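Side-chain contact in polymeric immunoglobulin receptor (Mus musculus, PDB 4NOF), which probably binds polymeric immunoglobulins for transport across epithelia, its extracellular part, secretory component, being built of V-type immunoglobulin domains such as this one: residues 74-79 with 93-98. Sequence-based numbering, arbitrary orientation.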
# COMPACT_ATOMS: atom_id res chain seq x y z
N THR A 74 5.11 14.09 5.30
CA THR A 74 4.25 13.25 6.15
C THR A 74 3.38 12.25 5.40
O THR A 74 2.43 11.73 5.94
CB THR A 74 3.29 14.11 7.01
OG1 THR A 74 2.39 14.82 6.16
CG2 THR A 74 4.06 15.07 7.87
N VAL A 75 3.70 11.97 4.13
CA VAL A 75 2.92 11.03 3.35
C VAL A 75 3.82 10.43 2.28
O VAL A 75 4.64 11.13 1.71
CB VAL A 75 1.66 11.67 2.69
CG1 VAL A 75 2.06 12.70 1.66
CG2 VAL A 75 0.80 10.61 2.06
N PHE A 76 3.68 9.12 2.05
CA PHE A 76 4.25 8.50 0.87
C PHE A 76 3.16 7.84 0.06
O PHE A 76 2.00 7.70 0.51
CB PHE A 76 5.42 7.56 1.15
CG PHE A 76 5.05 6.27 1.84
CD1 PHE A 76 4.98 6.21 3.23
CD2 PHE A 76 4.86 5.08 1.11
CE1 PHE A 76 4.66 5.01 3.87
CE2 PHE A 76 4.56 3.87 1.76
CZ PHE A 76 4.45 3.85 3.14
N TYR A 77 3.53 7.48 -1.16
CA TYR A 77 2.57 6.98 -2.13
C TYR A 77 3.09 5.71 -2.75
O TYR A 77 4.29 5.56 -2.94
CB TYR A 77 2.29 7.98 -3.22
CG TYR A 77 1.79 9.31 -2.73
CD1 TYR A 77 0.43 9.52 -2.48
CD2 TYR A 77 2.68 10.34 -2.45
CE1 TYR A 77 -0.04 10.76 -2.01
CE2 TYR A 77 2.21 11.58 -1.96
CZ TYR A 77 0.87 11.78 -1.76
OH TYR A 77 0.42 13.01 -1.28
N VAL A 78 2.17 4.80 -3.04
CA VAL A 78 2.47 3.65 -3.88
C VAL A 78 1.51 3.58 -5.05
O VAL A 78 0.30 3.49 -4.85
CB VAL A 78 2.42 2.32 -3.09
CG1 VAL A 78 2.74 1.17 -4.02
CG2 VAL A 78 3.42 2.37 -1.93
N ASN A 79 2.04 3.69 -6.26
CA ASN A 79 1.21 3.53 -7.43
C ASN A 79 1.29 2.10 -7.85
O ASN A 79 2.38 1.57 -7.96
CB ASN A 79 1.63 4.44 -8.59
CG ASN A 79 0.64 4.35 -9.76
OD1 ASN A 79 0.88 3.62 -10.69
ND2 ASN A 79 -0.51 5.01 -9.64
N CYS A 93 -0.15 0.10 4.83
CA CYS A 93 0.98 1.06 4.71
C CYS A 93 1.70 1.07 6.02
O CYS A 93 1.04 1.11 7.07
CB CYS A 93 0.48 2.48 4.58
SG CYS A 93 -0.49 2.87 3.15
N GLN A 94 3.02 1.09 5.98
CA GLN A 94 3.78 1.23 7.23
C GLN A 94 4.94 2.18 7.05
O GLN A 94 5.67 2.12 6.05
CB GLN A 94 4.28 -0.11 7.71
CG GLN A 94 4.87 -0.09 9.12
CD GLN A 94 5.12 -1.49 9.69
OE1 GLN A 94 4.21 -2.28 9.82
NE2 GLN A 94 6.37 -1.77 10.05
N ALA A 95 5.11 3.06 8.02
CA ALA A 95 6.33 3.83 8.12
C ALA A 95 6.93 3.49 9.46
O ALA A 95 6.28 3.70 10.48
CB ALA A 95 6.05 5.31 8.03
N GLY A 96 8.13 2.95 9.45
CA GLY A 96 8.79 2.51 10.68
C GLY A 96 8.60 1.06 10.92
O GLY A 96 7.99 0.38 10.14
N GLU A 97 9.13 0.58 12.04
CA GLU A 97 9.07 -0.83 12.38
C GLU A 97 8.64 -0.95 13.84
O GLU A 97 8.93 -0.08 14.65
CB GLU A 97 10.45 -1.47 12.17
CG GLU A 97 10.89 -1.54 10.70
CD GLU A 97 12.39 -1.79 10.52
OE1 GLU A 97 13.10 -2.00 11.53
OE2 GLU A 97 12.85 -1.78 9.36
N GLY A 98 7.88 -1.99 14.13
CA GLY A 98 7.55 -2.34 15.50
C GLY A 98 6.39 -1.54 16.08
O GLY A 98 5.57 -0.97 15.35
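F76 carries its ring across to C93, Q94 and A95 by a chi1 of 70°, which sets CG between the backbone N and the carbonyl carbon; chi2, near -86°, then turns the ring roughly perpendicular to the CA–CB–CG plane. Its far end, CE1 and CZ, does the touching. F76 CZ lies 3.6 Å from the backbone O of Q94, and F76 CE1 is 3.8 Å from that same oxygen. Beside this approach, F76 CZ packs 4.4 Å from C93 CB, while F76 CE1 is also 4.4 Å from A95 CB. All three partners meet the ring obliquely, C93 CB from one side of its plane, Q94 O and A95 CB from the other.

The CB atoms of C93 and A95 both point toward strand 75-79, whereas that of Q94 points away. Q94, itself in the strand, reaches forward along its own segment: Q94 NE2 donates to G96 O at 2.7 Å, with an N-H...O angle of 159° and the acceptor close to the amide plane, tying the side chain to the turn that follows.

The strands belong to different sheets of the V-set sandwich, and their axes, 9.2 Å apart at closest approach, are consistent with packing across its core; the C93–C25 disulfide bridges those sheets next to the phenyl ring. F76 also touches C25, M68 and K36, which extend its surroundings within the core. The contact buries just 115 Å² and is chiefly apolar; its chemistry implies cohesion by dispersion and hydrophobic burial, with the Q94 carbonyl perhaps adding a weak electrostatic attraction to the ring's C-H groups.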